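Local atomic coordinates of putative hemin storage protein (PDB entry 6AU1), a protein that cleaves deacetylated poly-beta-1,6-N-acetylglucosamine, a biofilm polysaccharide, through the glycoside hydrolase domain that this chain represents. Residues G109-S114 / T128-F133; N105-K110 / P135-V140; L94-F99 / D211-L216. All coordinates share one frame; numbering follows the deposited sequence.

Contact 1. Residues G109-S114 / T128-F133; sequences GKVVQS and TRLSPF
A single beta bridge between Val111 and Leu130 joins two parts of the long loop that runs from strand 89-94 to helix 135-151 of a TIM-barrel glycoside hydrolase domain. Two backbone bonds make it. Ser131 N reaches Lys110 O over 2.8 Å, almost straight at 177°; Val112 N gives the second to Arg129 O at 2.9 Å. Lys110 is the centre of an inverse gamma turn, which leads straight into the bridge, and the CA atoms of Val111 and Leu130 come within 4.0 Å of each other. In this beta-alpha loop, beyond the barrel strand, no second bridge follows, and side chains pack beside the one that forms. Val112 sets CG1 anti to its own backbone N (chi1 169°), over one face of the Arg129 guanidinium and 3.9 Å from Arg129 NH1, while its CG2 packs on Leu130 O at 3.6 Å. A branched, apolar residue suits this buried place beside a flat cation, whose N-H groups are engaged at its rim: NH2 forms a salt bridge with Glu169, and NH1 and NE donate to Val164 O and Ser126 O. Small Ser131 brings CB to 3.7 Å from Lys110 O; its OG accepts a bent bond from Phe133 N, an ST turn, and is hydrogen-bonded to Asp170.

Contact 2. Residues N105-K110 / P135-V140; sequences NPAYGK and PDAHRV
Ala107 presses its methyl group onto the start of helix 135-151, the helix that follows the long loop after strand 89-94 in this TIM-barrel domain. Its CB lies 3.7 Å from Ala137 CA and 3.8 Å from Val140 CG2, so the small side chain lets the loop backbone come close to the helix. Val140 suits the buried side of that helix: its CG2 also meets Asn105 OD1 at 3.6 Å, the two side chains arriving from opposite directions. Nearer the solvent, Pro106 CB lies at the edge of the Arg139 guanidinium, 3.7 Å from Arg139 NH2, and the two side chains cross at about a right angle.

No direct hydrogen bond links the segments, but a water bridges them, 2.7 Å from Asp136 OD2; its other leg, to Pro106 O, is unusually short at 2.5 Å and thus less certain. A second shell sets these groups in place. Asn105, with CG anti to its N (chi1 -174°), turns OD1 back to accept from Ala107 N at 2.9 Å, an Asx turn within the type I turn from Asn105 to Tyr108, while His67 holds the other end of the amide through ND2. Proline fits the second position of that turn, and Gly109, at positive phi, the third of the type II turn that follows. Arg139 bends at chi3 (69°) and so brings its head back along the helix, where Arg139 NH1 forms a salt bridge with Asp136 OD1 on its anti lone pair, 3.1 Å away and 9° out of the guanidinium plane.

Contact 3. Residues L94-F99 / D211-L216; sequences LPVLTF and DFTMHL
Val96 pushes its CG1 methyl against the Phe212 ring of helix 195-223, just beyond the end of barrel strand 89-94. Here the beta-alpha loop of the TIM-barrel fold meets one of the helices packed around the sheet, and every residue that touches is buried. Val96 CG1 lies 3.8 Å from Phe212 CD2, the two side chains sliding past each other in opposite directions. With chi1 at -179°, CG1 stands opposite the backbone N, the orientation that aims this branch at the helix; there it also meets Thr213 CG2 at 4.0 Å and, more loosely, Leu216 CD1. A short apolar side chain suits the spot, since the one methyl CG1 lies between three helix residues.

Phe212 likewise extends its ring opposite its own N (chi1 -178°), out from the helix toward the loop. Leu216, one turn later, puts CD1 3.8 Å above one face of the ring, offset toward the rim, which probably restricts how the ring can turn. Leu97 crosses the ring obliquely and brings its CD2 methyl, the branch not anti to CA, to 4.0 Å from Phe212 CE2. Thr213 divides its two branches: CG2 joins the apolar cluster, whereas OG1 bonds to Ile210 O within its helix and to Tyr260 OH.

Farther out, Asp162 fixes the loop backbone by accepting from the N-H groups of Val96, Leu97 and Thr98. His138 meets Phe212 with ring planes at about 55°, and Phe159 of strand 156-159 packs on Val96, Thr213 and Leu216. Val96 O is buried with no hydrogen-bonding partner in the model; it lies at the edge of the Phe212 ring, near its plane, 3.6 Å from Phe212 CE2.

In the fold
Strand 89-94 leads into residues 94-99, where contact 3 begins; its partner, on helix 195-223, comes only after the chain has traversed helix 135-151 and strand 156-159, so contact 3 closes the longest loop. Contacts 1 and 2 are both nested within it. Contact 2 runs from 105-110 to the start of helix 135-151; contact 1 leaves from the overlapping stretch 109-114, sharing Gly109 and Lys110, and returns sooner, at 128-133, just before that helix. Contacts 1 and 2 thus fold the long beta-alpha loop onto itself and its following helix. A probable hydrogen bond from Leu130 N to Leu97 O connects contact 1 to contact 3, and helix 135-151 meets helix 195-223.

Contact 1. Residues G109-S114 / T128-F133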
ATOM      1  N   GLY A 109      -7.922 -17.322 -11.712  1.00 17.58           N
ATOM      2  CA  GLY A 109      -8.432 -16.690 -12.916  1.00 19.61           C
ATOM      3  C   GLY A 109      -9.615 -15.768 -12.683  1.00 18.41           C
ATOM      4  O   GLY A 109     -10.134 -15.179 -13.628  1.00 18.73           O
ATOM      5  N   LYS A 110     -10.057 -15.658 -11.430  1.00 17.22           N
ATOM      6  CA  LYS A 110     -11.203 -14.812 -11.097  1.00 20.10           C
ATOM      7  C   LYS A 110     -10.701 -13.401 -10.839  1.00 19.60           C
ATOM      8  O   LYS A 110     -10.749 -12.893  -9.712  1.00 17.93           O
ATOM      9  CB  LYS A 110     -11.967 -15.358  -9.883  1.00 18.07           C
ATOM     10  CG  LYS A 110     -12.403 -16.815 -10.026  1.00 21.16           C
ATOM     11  CD  LYS A 110     -13.167 -17.049 -11.329  1.00 23.04           C
ATOM     12  CE  LYS A 110     -13.711 -18.478 -11.381  1.00 30.02           C
ATOM     13  NZ  LYS A 110     -14.339 -18.781 -12.704  1.00 29.83           N
ATOM     14  N   VAL A 111     -10.218 -12.781 -11.912  1.00 15.78           N
ATOM     15  CA  VAL A 111      -9.520 -11.511 -11.830  1.00 15.05           C
ATOM     16  C   VAL A 111     -10.385 -10.362 -12.330  1.00 15.73           C
ATOM     17  O   VAL A 111     -11.402 -10.580 -13.004  1.00 15.55           O
ATOM     18  CB  VAL A 111      -8.215 -11.540 -12.653  1.00 16.04           C
ATOM     19  CG1 VAL A 111      -7.224 -12.545 -12.043  1.00 16.21           C
ATOM     20  CG2 VAL A 111      -8.514 -11.886 -14.126  1.00 19.71           C
ATOM     21  N   VAL A 112      -9.963  -9.146 -12.003  1.00 13.49           N
ATOM     22  CA  VAL A 112     -10.605  -7.924 -12.498  1.00 14.66           C
ATOM     23  C   VAL A 112     -10.566  -7.884 -14.018  1.00 16.04           C
ATOM     24  O   VAL A 112      -9.504  -8.069 -14.631  1.00 15.20           O
ATOM     25  CB  VAL A 112      -9.914  -6.666 -11.929  1.00 15.33           C
ATOM     26  CG1 VAL A 112     -10.400  -5.382 -12.643  1.00 14.14           C
ATOM     27  CG2 VAL A 112     -10.117  -6.591 -10.407  1.00 14.03           C
ATOM     28  N   GLN A 113     -11.725  -7.660 -14.627  1.00 14.35           N
ATOM     29  CA  GLN A 113     -11.805  -7.588 -16.077  1.00 16.28           C
ATOM     30  C   GLN A 113     -12.012  -6.142 -16.498  1.00 16.04           C
ATOM     31  O   GLN A 113     -12.501  -5.326 -15.713  1.00 14.61           O
ATOM     32  CB  GLN A 113     -12.938  -8.474 -16.603  1.00 18.13           C
ATOM     33  CG  GLN A 113     -12.736  -9.966 -16.310  1.00 21.23           C
ATOM     34  CD  GLN A 113     -13.878 -10.815 -16.848  1.00 31.05           C
ATOM     35  OE1 GLN A 113     -14.569 -10.423 -17.791  1.00 39.12           O
ATOM     36  NE2 GLN A 113     -14.093 -11.974 -16.242  1.00 33.82           N
ATOM     37  N   SER A 114     -11.593  -5.834 -17.724  1.00 15.83           N
ATOM     38  CA  SER A 114     -11.746  -4.504 -18.312  1.00 16.73           C
ATOM     39  C   SER A 114     -12.529  -4.605 -19.617  1.00 16.97           C
ATOM     40  O   SER A 114     -12.384  -5.574 -20.355  1.00 16.32           O
ATOM     41  CB  SER A 114     -10.379  -3.869 -18.573  1.00 17.29           C
ATOM     42  OG  SER A 114     -10.474  -2.775 -19.479  1.00 15.78           O
ATOM     43  N   THR A 128      -3.207  -9.230 -12.541  1.00 13.23           N
ATOM     44  CA  THR A 128      -3.411 -10.304 -11.574  1.00 12.38           C
ATOM     45  C   THR A 128      -4.323  -9.936 -10.402  1.00 12.22           C
ATOM     46  O   THR A 128      -4.561 -10.778  -9.527  1.00 14.98           O
ATOM     47  CB  THR A 128      -2.064 -10.790 -10.977  1.00 13.93           C
ATOM     48  OG1 THR A 128      -1.539  -9.774 -10.113  1.00 14.22           O
ATOM     49  CG2 THR A 128      -1.054 -11.107 -12.092  1.00 18.34           C
ATOM     50  N   ARG A 129      -4.812  -8.689 -10.346  1.00 12.23           N
ATOM     51  CA  ARG A 129      -5.773  -8.328  -9.299  1.00 11.77           C
ATOM     52  C   ARG A 129      -6.955  -9.294  -9.311  1.00 12.78           C
ATOM     53  O   ARG A 129      -7.663  -9.401 -10.322  1.00 14.82           O
ATOM     54  CB  ARG A 129      -6.309  -6.892  -9.486  1.00 12.71           C
ATOM     55  CG  ARG A 129      -5.361  -5.760  -9.070  1.00 11.67           C
ATOM     56  CD  ARG A 129      -5.853  -4.434  -9.697  1.00 12.13           C
ATOM     57  NE  ARG A 129      -5.841  -4.565 -11.161  1.00 14.24           N
ATOM     58  CZ  ARG A 129      -6.618  -3.880 -11.999  1.00 15.12           C
ATOM     59  NH1 ARG A 129      -7.481  -2.981 -11.540  1.00 16.85           N
ATOM     60  NH2 ARG A 129      -6.527  -4.101 -13.308  1.00 15.68           N
ATOM     61  N   LEU A 130      -7.178  -9.987  -8.201  1.00 12.46           N
ATOM     62  CA  LEU A 130      -8.386 -10.793  -8.074  1.00 13.97           C
ATOM     63  C   LEU A 130      -9.590  -9.856  -8.014  1.00 16.46           C
ATOM     64  O   LEU A 130      -9.484  -8.727  -7.522  1.00 15.33           O
ATOM     65  CB  LEU A 130      -8.326 -11.682  -6.826  1.00 12.83           C
ATOM     66  CG  LEU A 130      -7.299 -12.815  -6.897  1.00 12.99           C
ATOM     67  CD1 LEU A 130      -7.201 -13.517  -5.548  1.00 14.28           C
ATOM     68  CD2 LEU A 130      -7.709 -13.794  -7.993  1.00 15.15           C
ATOM     69  N   SER A 131     -10.730 -10.311  -8.524  1.00 16.04           N
ATOM     70  CA  SER A 131     -11.962  -9.531  -8.435  1.00 16.12           C
ATOM     71  C   SER A 131     -12.611  -9.625  -7.061  1.00 12.61           C
ATOM     72  O   SER A 131     -13.063 -10.696  -6.658  1.00 16.51           O
ATOM     73  CB  SER A 131     -12.972  -9.994  -9.482  1.00 16.10           C
ATOM     74  OG  SER A 131     -14.180  -9.258  -9.342  1.00 16.78           O
ATOM     75  N   PRO A 132     -12.690  -8.499  -6.336  1.00 16.90           N
ATOM     76  CA  PRO A 132     -13.329  -8.568  -5.017  1.00 18.74           C
ATOM     77  C   PRO A 132     -14.850  -8.711  -5.125  1.00 19.69           C
ATOM     78  O   PRO A 132     -15.518  -8.848  -4.104  1.00 21.47           O
ATOM     79  CB  PRO A 132     -12.940  -7.234  -4.370  1.00 16.22           C
ATOM     80  CG  PRO A 132     -12.825  -6.297  -5.542  1.00 15.81           C
ATOM     81  CD  PRO A 132     -12.250  -7.132  -6.672  1.00 17.27           C
ATOM     82  N   PHE A 133     -15.379  -8.683  -6.349  1.00 15.08           N
ATOM     83  CA  PHE A 133     -16.799  -8.942  -6.581  1.00 14.64           C
ATOM     84  C   PHE A 133     -17.124 -10.436  -6.708  1.00 18.19           C
ATOM     85  O   PHE A 133     -18.291 -10.828  -6.636  1.00 18.61           O
ATOM     86  CB  PHE A 133     -17.266  -8.200  -7.845  1.00 15.22           C
ATOM     87  CG  PHE A 133     -17.086  -6.710  -7.765  1.00 17.46           C
ATOM     88  CD1 PHE A 133     -18.053  -5.913  -7.160  1.00 18.21           C
ATOM     89  CD2 PHE A 133     -15.949  -6.106  -8.275  1.00 17.63           C
ATOM     90  CE1 PHE A 133     -17.894  -4.535  -7.074  1.00 17.30           C
ATOM     91  CE2 PHE A 133     -15.780  -4.731  -8.196  1.00 19.70           C
ATOM     92  CZ  PHE A 133     -16.753  -3.946  -7.590  1.00 16.09           C
TER

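Contact 2. Residues N105-K110 / P135-V140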
ATOM      1  N   ASN A 105      -6.825 -23.653  -7.393  1.00 23.22           N
ATOM      2  CA  ASN A 105      -7.376 -22.786  -6.355  1.00 18.34           C
ATOM      3  C   ASN A 105      -8.729 -22.266  -6.836  1.00 19.91           C
ATOM      4  O   ASN A 105      -8.863 -21.897  -7.997  1.00 20.66           O
ATOM      5  CB  ASN A 105      -6.431 -21.626  -6.056  1.00 19.46           C
ATOM      6  CG  ASN A 105      -6.890 -20.780  -4.883  1.00 20.02           C
ATOM      7  OD1 ASN A 105      -7.759 -19.922  -5.023  1.00 21.17           O
ATOM      8  ND2 ASN A 105      -6.297 -21.015  -3.719  1.00 21.04           N
ATOM      9  N   PRO A 106      -9.733 -22.226  -5.946  1.00 25.82           N
ATOM     10  CA  PRO A 106     -11.077 -21.764  -6.330  1.00 27.48           C
ATOM     11  C   PRO A 106     -11.092 -20.363  -6.941  1.00 24.36           C
ATOM     12  O   PRO A 106     -11.969 -20.060  -7.751  1.00 29.53           O
ATOM     13  CB  PRO A 106     -11.845 -21.771  -5.002  1.00 34.26           C
ATOM     14  CG  PRO A 106     -11.105 -22.719  -4.133  1.00 38.55           C
ATOM     15  CD  PRO A 106      -9.666 -22.626  -4.529  1.00 31.77           C
ATOM     16  N   ALA A 107     -10.138 -19.518  -6.563  1.00 21.00           N
ATOM     17  CA  ALA A 107     -10.107 -18.150  -7.073  1.00 20.27           C
ATOM     18  C   ALA A 107      -9.273 -18.010  -8.347  1.00 18.38           C
ATOM     19  O   ALA A 107      -9.155 -16.908  -8.879  1.00 18.28           O
ATOM     20  CB  ALA A 107      -9.584 -17.199  -6.007  1.00 18.97           C
ATOM     21  N   TYR A 108      -8.689 -19.109  -8.831  1.00 19.34           N
ATOM     22  CA  TYR A 108      -7.790 -19.010  -9.984  1.00 19.14           C
ATOM     23  C   TYR A 108      -8.494 -18.402 -11.191  1.00 20.91           C
ATOM     24  O   TYR A 108      -9.533 -18.901 -11.637  1.00 19.22           O
ATOM     25  CB  TYR A 108      -7.218 -20.381 -10.364  1.00 22.01           C
ATOM     26  CG  TYR A 108      -6.263 -20.322 -11.541  1.00 19.47           C
ATOM     27  CD1 TYR A 108      -4.949 -19.909 -11.366  1.00 22.33           C
ATOM     28  CD2 TYR A 108      -6.676 -20.675 -12.826  1.00 24.87           C
ATOM     29  CE1 TYR A 108      -4.070 -19.846 -12.429  1.00 25.28           C
ATOM     30  CE2 TYR A 108      -5.798 -20.611 -13.903  1.00 26.88           C
ATOM     31  CZ  TYR A 108      -4.496 -20.192 -13.693  1.00 32.14           C
ATOM     32  OH  TYR A 108      -3.605 -20.125 -14.738  1.00 30.52           O
ATOM     33  N   GLY A 109      -7.922 -17.322 -11.712  1.00 17.58           N
ATOM     34  CA  GLY A 109      -8.432 -16.690 -12.916  1.00 19.61           C
ATOM     35  C   GLY A 109      -9.615 -15.768 -12.683  1.00 18.41           C
ATOM     36  O   GLY A 109     -10.134 -15.179 -13.628  1.00 18.73           O
ATOM     37  N   LYS A 110     -10.057 -15.658 -11.430  1.00 17.22           N
ATOM     38  CA  LYS A 110     -11.203 -14.812 -11.097  1.00 20.10           C
ATOM     39  C   LYS A 110     -10.701 -13.401 -10.839  1.00 19.60           C
ATOM     40  O   LYS A 110     -10.749 -12.893  -9.712  1.00 17.93           O
ATOM     41  CB  LYS A 110     -11.967 -15.358  -9.883  1.00 18.07           C
ATOM     42  CG  LYS A 110     -12.403 -16.815 -10.026  1.00 21.16           C
ATOM     43  CD  LYS A 110     -13.167 -17.049 -11.329  1.00 23.04           C
ATOM     44  CE  LYS A 110     -13.711 -18.478 -11.381  1.00 30.02           C
ATOM     45  NZ  LYS A 110     -14.339 -18.781 -12.704  1.00 29.83           N
ATOM     46  N   PRO A 135     -17.275 -14.116  -5.269  1.00 16.82           N
ATOM     47  CA  PRO A 135     -17.331 -14.711  -3.928  1.00 17.31           C
ATOM     48  C   PRO A 135     -16.155 -15.635  -3.604  1.00 20.73           C
ATOM     49  O   PRO A 135     -15.749 -15.679  -2.440  1.00 20.97           O
ATOM     50  CB  PRO A 135     -18.650 -15.497  -3.940  1.00 24.76           C
ATOM     51  CG  PRO A 135     -19.037 -15.609  -5.387  1.00 30.53           C
ATOM     52  CD  PRO A 135     -18.497 -14.387  -6.046  1.00 23.81           C
ATOM     53  N   ASP A 136     -15.611 -16.350  -4.589  1.00 19.85           N
ATOM     54  CA  ASP A 136     -14.483 -17.245  -4.301  1.00 20.04           C
ATOM     55  C   ASP A 136     -13.184 -16.459  -4.108  1.00 16.50           C
ATOM     56  O   ASP A 136     -12.376 -16.790  -3.238  1.00 18.54           O
ATOM     57  CB  ASP A 136     -14.309 -18.286  -5.403  1.00 25.66           C
ATOM     58  CG  ASP A 136     -15.481 -19.245  -5.487  1.00 30.30           C
ATOM     59  OD1 ASP A 136     -16.044 -19.599  -4.429  1.00 35.14           O
ATOM     60  OD2 ASP A 136     -15.838 -19.633  -6.612  1.00 30.91           O
ATOM     61  N   ALA A 137     -12.984 -15.412  -4.901  1.00 18.73           N
ATOM     62  CA  ALA A 137     -11.825 -14.539  -4.703  1.00 18.95           C
ATOM     63  C   ALA A 137     -11.922 -13.804  -3.366  1.00 18.00           C
ATOM     64  O   ALA A 137     -10.938 -13.669  -2.644  1.00 17.25           O
ATOM     65  CB  ALA A 137     -11.700 -13.533  -5.852  1.00 17.50           C
ATOM     66  N   HIS A 138     -13.120 -13.315  -3.056  1.00 16.87           N
ATOM     67  CA  HIS A 138     -13.381 -12.625  -1.791  1.00 19.23           C
ATOM     68  C   HIS A 138     -12.982 -13.510  -0.603  1.00 16.70           C
ATOM     69  O   HIS A 138     -12.285 -13.067   0.328  1.00 19.91           O
ATOM     70  CB  HIS A 138     -14.862 -12.246  -1.735  1.00 20.61           C
ATOM     71  CG  HIS A 138     -15.222 -11.271  -0.660  1.00 20.05           C
ATOM     72  ND1 HIS A 138     -15.372 -11.639   0.661  1.00 21.22           N
ATOM     73  CD2 HIS A 138     -15.532  -9.955  -0.724  1.00 21.33           C
ATOM     74  CE1 HIS A 138     -15.723 -10.579   1.371  1.00 19.82           C
ATOM     75  NE2 HIS A 138     -15.840  -9.549   0.552  1.00 18.52           N
ATOM     76  N   ARG A 139     -13.399 -14.772  -0.650  1.00 17.13           N
ATOM     77  CA  ARG A 139     -13.117 -15.698   0.441  1.00 18.68           C
ATOM     78  C   ARG A 139     -11.632 -16.036   0.519  1.00 19.86           C
ATOM     79  O   ARG A 139     -11.063 -16.099   1.608  1.00 20.05           O
ATOM     80  CB  ARG A 139     -13.923 -16.992   0.288  1.00 19.83           C
ATOM     81  CG  ARG A 139     -13.743 -17.957   1.464  1.00 22.75           C
ATOM     82  CD  ARG A 139     -14.523 -19.248   1.245  1.00 34.54           C
ATOM     83  NE  ARG A 139     -13.942 -20.050   0.169  1.00 49.17           N
ATOM     84  CZ  ARG A 139     -14.436 -20.133  -1.063  1.00 56.15           C
ATOM     85  NH1 ARG A 139     -15.539 -19.468  -1.388  1.00 53.36           N
ATOM     86  NH2 ARG A 139     -13.827 -20.887  -1.969  1.00 59.46           N
ATOM     87  N   VAL A 140     -11.010 -16.267  -0.635  1.00 18.38           N
ATOM     88  CA  VAL A 140      -9.603 -16.661  -0.648  1.00 17.37           C
ATOM     89  C   VAL A 140      -8.734 -15.530  -0.088  1.00 16.39           C
ATOM     90  O   VAL A 140      -7.863 -15.780   0.751  1.00 16.10           O
ATOM     91  CB  VAL A 140      -9.133 -17.057  -2.068  1.00 18.19           C
ATOM     92  CG1 VAL A 140      -7.602 -17.096  -2.142  1.00 19.06           C
ATOM     93  CG2 VAL A 140      -9.729 -18.403  -2.455  1.00 18.56           C
TER
HETATM   94  O   HOH W   1     -14.270 -20.572  -8.582  1.00 43.97           O

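Contact 3. Residues L94-F99 / D211-L216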
ATOM      1  N   LEU A  94       0.413  -5.680   2.888  1.00 12.52           N
ATOM      2  CA  LEU A  94      -0.065  -6.809   2.085  1.00 13.09           C
ATOM      3  C   LEU A  94      -0.928  -6.284   0.939  1.00 11.08           C
ATOM      4  O   LEU A  94      -1.572  -5.259   1.092  1.00 13.68           O
ATOM      5  CB  LEU A  94      -0.869  -7.771   2.977  1.00 19.04           C
ATOM      6  CG  LEU A  94      -1.048  -9.250   2.638  1.00 23.44           C
ATOM      7  CD1 LEU A  94       0.304  -9.952   2.463  1.00 19.10           C
ATOM      8  CD2 LEU A  94      -1.905  -9.933   3.709  1.00 19.79           C
ATOM      9  N   PRO A  95      -0.951  -6.996  -0.195  1.00 11.46           N
ATOM     10  CA  PRO A  95      -1.873  -6.615  -1.273  1.00 12.53           C
ATOM     11  C   PRO A  95      -3.318  -6.740  -0.830  1.00 12.89           C
ATOM     12  O   PRO A  95      -3.640  -7.515   0.064  1.00 14.31           O
ATOM     13  CB  PRO A  95      -1.570  -7.633  -2.380  1.00 11.44           C
ATOM     14  CG  PRO A  95      -0.192  -8.161  -2.065  1.00 13.28           C
ATOM     15  CD  PRO A  95      -0.147  -8.174  -0.554  1.00 10.17           C
ATOM     16  N   VAL A  96      -4.189  -5.978  -1.473  1.00 12.45           N
ATOM     17  CA  VAL A  96      -5.612  -6.108  -1.256  1.00 13.29           C
ATOM     18  C   VAL A  96      -6.191  -7.153  -2.215  1.00 12.44           C
ATOM     19  O   VAL A  96      -7.090  -7.919  -1.849  1.00 13.46           O
ATOM     20  CB  VAL A  96      -6.316  -4.755  -1.456  1.00 13.82           C
ATOM     21  CG1 VAL A  96      -7.826  -4.888  -1.190  1.00 14.72           C
ATOM     22  CG2 VAL A  96      -5.691  -3.685  -0.535  1.00 14.92           C
ATOM     23  N   LEU A  97      -5.686  -7.156  -3.450  1.00 12.87           N
ATOM     24  CA  LEU A  97      -6.262  -7.954  -4.539  1.00 12.65           C
ATOM     25  C   LEU A  97      -5.276  -8.870  -5.260  1.00 12.62           C
ATOM     26  O   LEU A  97      -5.670  -9.941  -5.744  1.00 12.03           O
ATOM     27  CB  LEU A  97      -6.885  -7.035  -5.598  1.00 10.39           C
ATOM     28  CG  LEU A  97      -7.949  -6.042  -5.145  1.00 13.98           C
ATOM     29  CD1 LEU A  97      -8.394  -5.264  -6.378  1.00 16.23           C
ATOM     30  CD2 LEU A  97      -9.117  -6.764  -4.478  1.00 13.45           C
ATOM     31  N   THR A  98      -4.012  -8.454  -5.375  1.00 13.58           N
ATOM     32  CA  THR A  98      -3.069  -9.199  -6.227  1.00 14.56           C
ATOM     33  C   THR A  98      -2.463 -10.410  -5.515  1.00 14.29           C
ATOM     34  O   THR A  98      -1.450 -10.295  -4.821  1.00 12.91           O
ATOM     35  CB  THR A  98      -1.904  -8.318  -6.742  1.00 11.46           C
ATOM     36  OG1 THR A  98      -1.156  -7.784  -5.636  1.00 13.34           O
ATOM     37  CG2 THR A  98      -2.417  -7.181  -7.623  1.00 13.46           C
ATOM     38  N   PHE A  99      -3.117 -11.551  -5.687  1.00 12.74           N
ATOM     39  CA  PHE A  99      -2.600 -12.838  -5.240  1.00 12.70           C
ATOM     40  C   PHE A  99      -2.723 -13.806  -6.390  1.00 15.55           C
ATOM     41  O   PHE A  99      -3.836 -14.133  -6.803  1.00 14.82           O
ATOM     42  CB  PHE A  99      -3.367 -13.342  -4.017  1.00 13.70           C
ATOM     43  CG  PHE A  99      -3.291 -12.414  -2.850  1.00 13.36           C
ATOM     44  CD1 PHE A  99      -2.213 -12.481  -1.967  1.00 13.34           C
ATOM     45  CD2 PHE A  99      -4.277 -11.453  -2.646  1.00 13.67           C
ATOM     46  CE1 PHE A  99      -2.130 -11.601  -0.884  1.00 15.34           C
ATOM     47  CE2 PHE A  99      -4.204 -10.577  -1.570  1.00 15.68           C
ATOM     48  CZ  PHE A  99      -3.125 -10.653  -0.684  1.00 14.77           C
ATOM     49  N   ASP A 211     -14.836  -0.810   1.772  1.00 19.16           N
ATOM     50  CA  ASP A 211     -15.608  -1.741   2.588  1.00 20.33           C
ATOM     51  C   ASP A 211     -14.924  -3.099   2.624  1.00 19.27           C
ATOM     52  O   ASP A 211     -14.907  -3.762   3.669  1.00 17.66           O
ATOM     53  CB  ASP A 211     -17.040  -1.873   2.065  1.00 22.54           C
ATOM     54  CG  ASP A 211     -17.885  -0.660   2.386  1.00 31.14           C
ATOM     55  OD1 ASP A 211     -17.454   0.153   3.238  1.00 29.12           O
ATOM     56  OD2 ASP A 211     -18.979  -0.520   1.794  1.00 30.48           O
ATOM     57  N   PHE A 212     -14.352  -3.506   1.491  1.00 14.41           N
ATOM     58  CA  PHE A 212     -13.632  -4.776   1.433  1.00 12.81           C
ATOM     59  C   PHE A 212     -12.445  -4.741   2.384  1.00 18.59           C
ATOM     60  O   PHE A 212     -12.217  -5.707   3.134  1.00 16.87           O
ATOM     61  CB  PHE A 212     -13.166  -5.087   0.006  1.00 13.17           C
ATOM     62  CG  PHE A 212     -12.452  -6.404  -0.125  1.00 15.42           C
ATOM     63  CD1 PHE A 212     -13.037  -7.575   0.339  1.00 16.33           C
ATOM     64  CD2 PHE A 212     -11.196  -6.469  -0.710  1.00 15.44           C
ATOM     65  CE1 PHE A 212     -12.376  -8.795   0.213  1.00 15.50           C
ATOM     66  CE2 PHE A 212     -10.525  -7.681  -0.844  1.00 18.25           C
ATOM     67  CZ  PHE A 212     -11.117  -8.847  -0.385  1.00 16.96           C
ATOM     68  N   THR A 213     -11.694  -3.637   2.382  1.00 14.57           N
ATOM     69  CA  THR A 213     -10.563  -3.552   3.313  1.00 15.22           C
ATOM     70  C   THR A 213     -11.043  -3.511   4.760  1.00 17.05           C
ATOM     71  O   THR A 213     -10.336  -3.965   5.646  1.00 16.46           O
ATOM     72  CB  THR A 213      -9.640  -2.339   3.051  1.00 13.68           C
ATOM     73  OG1 THR A 213     -10.344  -1.111   3.277  1.00 16.10           O
ATOM     74  CG2 THR A 213      -9.058  -2.395   1.623  1.00 14.34           C
ATOM     75  N   MET A 214     -12.242  -2.989   5.012  1.00 17.84           N
ATOM     76  CA  MET A 214     -12.763  -2.993   6.387  1.00 18.51           C
ATOM     77  C   MET A 214     -13.132  -4.414   6.813  1.00 20.85           C
ATOM     78  O   MET A 214     -13.015  -4.759   7.984  1.00 19.58           O
ATOM     79  CB  MET A 214     -13.970  -2.074   6.522  1.00 21.81           C
ATOM     80  CG  MET A 214     -13.655  -0.592   6.325  1.00 23.37           C
ATOM     81  SD  MET A 214     -12.481   0.042   7.552  1.00 27.63           S
ATOM     82  CE  MET A 214     -10.982   0.085   6.578  1.00 26.03           C
ATOM     83  N   HIS A 215     -13.585  -5.226   5.857  1.00 19.22           N
ATOM     84  CA  HIS A 215     -13.834  -6.651   6.094  1.00 20.01           C
ATOM     85  C   HIS A 215     -12.534  -7.360   6.476  1.00 17.58           C
ATOM     86  O   HIS A 215     -12.502  -8.123   7.445  1.00 18.13           O
ATOM     87  CB  HIS A 215     -14.463  -7.294   4.845  1.00 18.40           C
ATOM     88  CG  HIS A 215     -14.531  -8.795   4.882  1.00 19.95           C
ATOM     89  ND1 HIS A 215     -15.434  -9.486   5.662  1.00 23.03           N
ATOM     90  CD2 HIS A 215     -13.827  -9.736   4.202  1.00 18.21           C
ATOM     91  CE1 HIS A 215     -15.271 -10.785   5.476  1.00 25.47           C
ATOM     92  NE2 HIS A 215     -14.306 -10.962   4.591  1.00 22.91           N
ATOM     93  N   LEU A 216     -11.468  -7.090   5.724  1.00 17.94           N
ATOM     94  CA  LEU A 216     -10.150  -7.678   6.002  1.00 16.34           C
ATOM     95  C   LEU A 216      -9.632  -7.229   7.365  1.00 16.57           C
ATOM     96  O   LEU A 216      -9.089  -8.027   8.133  1.00 18.17           O
ATOM     97  CB  LEU A 216      -9.149  -7.305   4.906  1.00 15.76           C
ATOM     98  CG  LEU A 216      -9.554  -7.786   3.505  1.00 15.65           C
ATOM     99  CD1 LEU A 216      -8.599  -7.251   2.456  1.00 14.07           C
ATOM    100  CD2 LEU A 216      -9.617  -9.324   3.476  1.00 15.21           C
TER